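Uncharacterized GST-like proteinprotein (Pseudomonas syringae pv. tomato, PDB 3IC8) is of unknown function but has the N- and C-terminal domains of the glutathione transferase family, and may bind glutathione. Local coordinates at residues A230-A235 / D290-V295. Residues are numbered along the deposited sequence; the frame is centred on the assembly and turned at random.
Sequences AAIEIA and DNRAGV
Ile-232, on helix 228-237, points its side chain at the turn that joins strands 284-290 and 296-300, and its two branches divide the work. From CB, which faces the turn, the short branch CG2 lies anti to the backbone N and rests on the backbone of the turn: it is 3.8 Å from CA of Ala-293, and CB of Ala-293 and CB of Arg-292 pack against the same methyl. The longer branch leaves through CG1, and the extended chi2 of 170° carries CD1 on to the guanidinium of Arg-292. There CD1 sits over one face, shifted toward the rim, with NH2 of Arg-292 3.6 Å away. A salt bridge from NH2 of Arg-292 to Asp-42 of helix 41-47 helps to hold the group against the methyl. One helical turn after Ile-232, CB of Ala-235 approaches CB of Ala-293 at 4.4 Å. Beside these apolar contacts a water lies 2.8 Å from O of Ala-235 and 2.9 Å from O of Val-295, bridging the two backbones. The turn has its own brace: OD2 of Asp-290, through its anti lone pair, accepts from N of Ala-293 over 3.1 Å at 167°, while N of Asp-290 and N of Gly-294 each bond to the other residue's O. The arrangement is an Asx motif in the turn of the beta hairpin formed by strands 284-290 and 296-300, packed against helix 228-237, which follows strand 222-225 at one edge of the sheet.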
ATOM      1  N   ALA A 230      34.355 -17.598  -0.498  1.00 24.75           N
ATOM      2  CA  ALA A 230      33.579 -18.616  -1.162  1.00 25.13           C
ATOM      3  C   ALA A 230      33.409 -18.267  -2.615  1.00 25.17           C
ATOM      4  O   ALA A 230      33.366 -19.103  -3.462  1.00 25.96           O
ATOM      5  CB  ALA A 230      32.280 -18.785  -0.502  1.00 24.56           C
ATOM      6  N   ALA A 231      33.282 -16.994  -2.875  1.00 25.72           N
ATOM      7  CA  ALA A 231      33.147 -16.483  -4.206  1.00 25.42           C
ATOM      8  C   ALA A 231      34.381 -16.702  -5.041  1.00 25.58           C
ATOM      9  O   ALA A 231      34.293 -17.005  -6.189  1.00 25.72           O
ATOM     10  CB  ALA A 231      32.795 -15.060  -4.150  1.00 25.19           C
ATOM     11  N   ILE A 232      35.543 -16.529  -4.464  1.00 25.54           N
ATOM     12  CA  ILE A 232      36.734 -16.841  -5.188  1.00 25.82           C
ATOM     13  C   ILE A 232      36.781 -18.318  -5.538  1.00 26.63           C
ATOM     14  O   ILE A 232      37.122 -18.683  -6.628  1.00 26.55           O
ATOM     15  CB  ILE A 232      37.949 -16.485  -4.391  1.00 25.71           C
ATOM     16  CG1 ILE A 232      38.071 -14.987  -4.322  1.00 26.32           C
ATOM     17  CG2 ILE A 232      39.148 -17.007  -5.039  1.00 24.61           C
ATOM     18  CD1 ILE A 232      39.066 -14.516  -3.398  1.00 25.42           C
ATOM     19  N   GLU A 233      36.403 -19.176  -4.619  1.00 26.89           N
ATOM     20  CA  GLU A 233      36.445 -20.589  -4.896  1.00 28.20           C
ATOM     21  C   GLU A 233      35.525 -20.956  -6.016  1.00 28.48           C
ATOM     22  O   GLU A 233      35.834 -21.798  -6.818  1.00 28.58           O
ATOM     23  CB  GLU A 233      36.110 -21.420  -3.675  1.00 28.55           C
ATOM     24  CG  GLU A 233      37.094 -21.309  -2.559  1.00 30.75           C
ATOM     25  CD  GLU A 233      38.487 -21.742  -2.917  1.00 33.74           C
ATOM     26  OE1 GLU A 233      38.675 -22.892  -3.321  1.00 36.56           O
ATOM     27  OE2 GLU A 233      39.408 -20.940  -2.758  1.00 33.66           O
ATOM     28  N   ILE A 234      34.381 -20.313  -6.068  1.00 28.65           N
ATOM     29  CA  ILE A 234      33.423 -20.635  -7.074  1.00 28.47           C
ATOM     30  C   ILE A 234      34.009 -20.339  -8.413  1.00 28.87           C
ATOM     31  O   ILE A 234      33.803 -21.066  -9.339  1.00 29.38           O
ATOM     32  CB  ILE A 234      32.133 -19.873  -6.890  1.00 28.84           C
ATOM     33  CG1 ILE A 234      31.246 -20.608  -5.911  1.00 27.05           C
ATOM     34  CG2 ILE A 234      31.428 -19.703  -8.203  1.00 26.19           C
ATOM     35  CD1 ILE A 234      30.338 -19.738  -5.192  1.00 25.46           C
ATOM     36  N   ALA A 235      34.738 -19.254  -8.511  1.00 28.95           N
ATOM     37  CA  ALA A 235      35.387 -18.902  -9.744  1.00 29.06           C
ATOM     38  C   ALA A 235      36.424 -19.912 -10.119  1.00 29.57           C
ATOM     39  O   ALA A 235      36.552 -20.255 -11.245  1.00 29.94           O
ATOM     40  CB  ALA A 235      36.011 -17.573  -9.626  1.00 28.63           C
ATOM     41  N   ASP A 290      44.427 -15.539 -12.019  1.00 27.27           N
ATOM     42  CA  ASP A 290      44.706 -15.020 -10.706  1.00 27.36           C
ATOM     43  C   ASP A 290      45.230 -16.105  -9.806  1.00 27.39           C
ATOM     44  O   ASP A 290      44.870 -17.238  -9.946  1.00 27.43           O
ATOM     45  CB  ASP A 290      43.471 -14.379 -10.088  1.00 27.48           C
ATOM     46  CG  ASP A 290      43.761 -13.706  -8.777  1.00 28.36           C
ATOM     47  OD1 ASP A 290      44.295 -12.598  -8.766  1.00 27.89           O
ATOM     48  OD2 ASP A 290      43.464 -14.298  -7.746  1.00 29.33           O
ATOM     49  N   ASN A 291      46.103 -15.743  -8.883  1.00 27.19           N
ATOM     50  CA  ASN A 291      46.743 -16.744  -8.070  1.00 27.18           C
ATOM     51  C   ASN A 291      45.767 -17.517  -7.214  1.00 26.68           C
ATOM     52  O   ASN A 291      45.858 -18.713  -7.131  1.00 26.43           O
ATOM     53  CB  ASN A 291      47.805 -16.096  -7.195  1.00 27.41           C
ATOM     54  CG  ASN A 291      49.140 -15.963  -7.892  1.00 28.31           C
ATOM     55  OD1 ASN A 291      49.421 -16.650  -8.855  1.00 28.97           O
ATOM     56  ND2 ASN A 291      49.971 -15.074  -7.395  1.00 29.10           N
ATOM     57  N   ARG A 292      44.874 -16.833  -6.526  1.00 26.13           N
ATOM     58  CA  ARG A 292      43.709 -17.469  -5.942  1.00 25.65           C
ATOM     59  C   ARG A 292      42.548 -17.920  -6.803  1.00 25.35           C
ATOM     60  O   ARG A 292      42.037 -18.988  -6.616  1.00 25.24           O
ATOM     61  CB  ARG A 292      43.170 -16.641  -4.804  1.00 26.04           C
ATOM     62  CG  ARG A 292      44.169 -16.375  -3.758  1.00 26.24           C
ATOM     63  CD  ARG A 292      44.018 -15.001  -3.274  1.00 27.28           C
ATOM     64  NE  ARG A 292      43.108 -14.967  -2.162  1.00 27.88           N
ATOM     65  CZ  ARG A 292      42.343 -13.941  -1.873  1.00 26.79           C
ATOM     66  NH1 ARG A 292      42.373 -12.857  -2.612  1.00 26.95           N
ATOM     67  NH2 ARG A 292      41.563 -14.005  -0.840  1.00 26.24           N
ATOM     68  N   ALA A 293      42.072 -17.072  -7.693  1.00 25.44           N
ATOM     69  CA  ALA A 293      40.855 -17.374  -8.433  1.00 24.99           C
ATOM     70  C   ALA A 293      41.011 -18.168  -9.711  1.00 24.74           C
ATOM     71  O   ALA A 293      40.048 -18.634 -10.256  1.00 25.03           O
ATOM     72  CB  ALA A 293      40.088 -16.134  -8.692  1.00 24.99           C
ATOM     73  N   GLY A 294      42.216 -18.322 -10.204  1.00 24.26           N
ATOM     74  CA  GLY A 294      42.392 -19.095 -11.400  1.00 23.57           C
ATOM     75  C   GLY A 294      42.124 -18.305 -12.631  1.00 23.50           C
ATOM     76  O   GLY A 294      42.258 -17.114 -12.632  1.00 23.29           O
ATOM     77  N   VAL A 295      41.759 -18.990 -13.689  1.00 23.43           N
ATOM     78  CA  VAL A 295      41.493 -18.340 -14.938  1.00 22.91           C
ATOM     79  C   VAL A 295      40.123 -17.728 -14.913  1.00 23.00           C
ATOM     80  O   VAL A 295      39.167 -18.356 -14.526  1.00 22.98           O
ATOM     81  CB  VAL A 295      41.556 -19.303 -16.076  1.00 22.99           C
ATOM     82  CG1 VAL A 295      41.162 -18.623 -17.320  1.00 22.31           C
ATOM     83  CG2 VAL A 295      42.913 -19.853 -16.201  1.00 22.42           C
TER
HETATM   84  O   HOH W   1      38.942 -20.499 -12.643  1.00 30.66           O